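Local coordinates for protein protease Do-like 2, chloroplastic (Arabidopsis thaliana, PDB 4FLN) that is a chloroplast serine protease that makes the primary cleavage in the photodamaged D1 protein of plant photosystem II, at residues 359-364 with 381-386. Numbering follows the deposited sequence.
Sequences HLVPYH and TPLSEP
Tyr-363 and Glu-385 extend alongside each other in the same direction in the second PDZ domain, where the loop leading toward strand 373-375 packs on the start of helix 385-391. Their ring and carboxylate planes are only 23° apart, and Glu-385 OE1 lies over the ring centre, 3.7 Å above the plane of Tyr-363, while Glu-385 CG is 3.4 Å from Tyr-363 CE1. A kink in the glutamate chain (chi2 71°) carries the carboxylate across the ring face, and its OE2 forms a salt bridge with Arg-405 of helix 398-406. Cutting Tyr-363 back to an alanine is likely to strip the ring from this face of the carboxylate and leave it freer to rotate about CG-CD, although OE2 would still have its arginine. Val-361 meets Glu-385 at about a right angle, its CG1, anti to the backbone N (chi1 173°), facing Glu-385 OE1. CG2 of Val-361 is 3.8 Å from Leu-383 CD1, and Ala-404 adds to this apolar patch. The backbones are joined directly by Glu-385 N donating to Pro-362 O at 3.0 Å. A water also bridges them, donating to Leu-360 O at 2.6 Å and to Leu-383 O at 2.9 Å.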
loop_
_atom_site.group_PDB
_atom_site.type_symbol
_atom_site.label_atom_id
_atom_site.label_comp_id
_atom_site.label_asym_id
_atom_site.label_seq_id
_atom_site.Cartn_x
_atom_site.Cartn_y
_atom_site.Cartn_z
ATOM N N HIS B 359 -16.579 25.498 23.444
ATOM C CA HIS B 359 -15.412 24.899 22.807
ATOM C C HIS B 359 -14.347 25.931 22.441
ATOM O O HIS B 359 -14.539 26.735 21.535
ATOM C CB HIS B 359 -15.839 24.169 21.541
ATOM C CG HIS B 359 -16.569 22.892 21.794
ATOM N ND1 HIS B 359 -15.919 21.710 22.085
ATOM C CD2 HIS B 359 -17.892 22.603 21.779
ATOM C CE1 HIS B 359 -16.812 20.751 22.251
ATOM N NE2 HIS B 359 -18.016 21.266 22.071
ATOM N N LEU B 360 -13.209 25.886 23.122
ATOM C CA LEU B 360 -12.133 26.843 22.875
ATOM C C LEU B 360 -11.706 26.794 21.414
ATOM O O LEU B 360 -11.539 27.824 20.764
ATOM C CB LEU B 360 -10.949 26.541 23.784
ATOM C CG LEU B 360 -9.680 27.328 23.484
ATOM C CD1 LEU B 360 -9.964 28.814 23.572
ATOM C CD2 LEU B 360 -8.549 26.916 24.433
ATOM N N VAL B 361 -11.531 25.579 20.908
ATOM C CA VAL B 361 -11.305 25.359 19.496
ATOM C C VAL B 361 -12.584 24.726 18.968
ATOM O O VAL B 361 -12.826 23.537 19.168
ATOM C CB VAL B 361 -10.128 24.382 19.294
ATOM C CG1 VAL B 361 -9.976 24.005 17.831
ATOM C CG2 VAL B 361 -8.839 24.970 19.855
ATOM N N PRO B 362 -13.404 25.518 18.270
ATOM C CA PRO B 362 -14.747 25.083 17.879
ATOM C C PRO B 362 -14.745 24.083 16.733
ATOM O O PRO B 362 -13.847 24.109 15.898
ATOM C CB PRO B 362 -15.414 26.389 17.435
ATOM C CG PRO B 362 -14.307 27.229 16.974
ATOM C CD PRO B 362 -13.152 26.917 17.893
ATOM N N TYR B 363 -15.722 23.187 16.723
ATOM C CA TYR B 363 -15.958 22.318 15.575
ATOM C C TYR B 363 -16.809 22.989 14.497
ATOM O O TYR B 363 -16.621 22.740 13.310
ATOM C CB TYR B 363 -16.602 21.002 16.019
ATOM C CG TYR B 363 -15.683 20.128 16.845
ATOM C CD1 TYR B 363 -14.960 19.098 16.257
ATOM C CD2 TYR B 363 -15.525 20.342 18.212
ATOM C CE1 TYR B 363 -14.109 18.297 17.006
ATOM C CE2 TYR B 363 -14.674 19.547 18.972
ATOM C CZ TYR B 363 -13.968 18.527 18.361
ATOM O OH TYR B 363 -13.122 17.729 19.099
ATOM N N HIS B 364 -17.766 23.811 14.924
ATOM C CA HIS B 364 -18.830 24.288 14.035
ATOM C C HIS B 364 -18.671 25.665 13.351
ATOM O O HIS B 364 -19.411 25.970 12.415
ATOM C CB HIS B 364 -20.180 24.174 14.768
ATOM C CG HIS B 364 -21.246 25.090 14.249
ATOM N ND1 HIS B 364 -21.582 25.168 12.914
ATOM C CD2 HIS B 364 -22.061 25.963 14.891
ATOM C CE1 HIS B 364 -22.551 26.054 12.755
ATOM N NE2 HIS B 364 -22.860 26.550 13.940
ATOM N N THR B 381 -5.904 33.945 11.945
ATOM C CA THR B 381 -7.254 33.405 12.131
ATOM C C THR B 381 -7.362 32.678 13.464
ATOM O O THR B 381 -6.343 32.294 14.056
ATOM C CB THR B 381 -7.660 32.386 11.055
ATOM O OG1 THR B 381 -6.530 31.577 10.719
ATOM C CG2 THR B 381 -8.178 33.066 9.825
ATOM N N PRO B 382 -8.602 32.473 13.938
ATOM C CA PRO B 382 -8.799 31.624 15.114
ATOM C C PRO B 382 -8.560 30.161 14.741
ATOM O O PRO B 382 -8.870 29.732 13.630
ATOM C CB PRO B 382 -10.265 31.867 15.480
ATOM C CG PRO B 382 -10.649 33.116 14.766
ATOM C CD PRO B 382 -9.863 33.085 13.499
ATOM N N LEU B 383 -7.966 29.414 15.660
ATOM C CA LEU B 383 -7.755 27.998 15.462
ATOM C C LEU B 383 -9.125 27.340 15.546
ATOM O O LEU B 383 -9.927 27.654 16.431
ATOM C CB LEU B 383 -6.836 27.459 16.561
ATOM C CG LEU B 383 -5.853 26.304 16.334
ATOM C CD1 LEU B 383 -5.902 25.383 17.531
ATOM C CD2 LEU B 383 -6.120 25.537 15.062
ATOM N N SER B 384 -9.405 26.446 14.609
ATOM C CA SER B 384 -10.659 25.708 14.621
ATOM C C SER B 384 -10.406 24.283 14.155
ATOM O O SER B 384 -9.380 23.992 13.553
ATOM C CB SER B 384 -11.706 26.393 13.735
ATOM O OG SER B 384 -11.387 26.278 12.358
ATOM N N GLU B 385 -11.340 23.385 14.429
ATOM C CA GLU B 385 -11.153 22.009 14.003
ATOM C C GLU B 385 -11.060 21.880 12.472
ATOM O O GLU B 385 -10.139 21.242 11.950
ATOM C CB GLU B 385 -12.228 21.103 14.597
ATOM C CG GLU B 385 -11.645 19.937 15.388
ATOM C CD GLU B 385 -10.998 20.364 16.703
ATOM O OE1 GLU B 385 -11.574 21.231 17.402
ATOM O OE2 GLU B 385 -9.916 19.830 17.042
ATOM N N PRO B 386 -11.999 22.506 11.745
ATOM C CA PRO B 386 -11.941 22.505 10.279
ATOM C C PRO B 386 -10.585 22.965 9.748
ATOM O O PRO B 386 -10.069 22.345 8.817
ATOM C CB PRO B 386 -13.012 23.515 9.891
ATOM C CG PRO B 386 -13.982 23.476 11.007
ATOM C CD PRO B 386 -13.176 23.230 12.249
HETATM O O HOH W 1 -9.799 28.883 19.089
#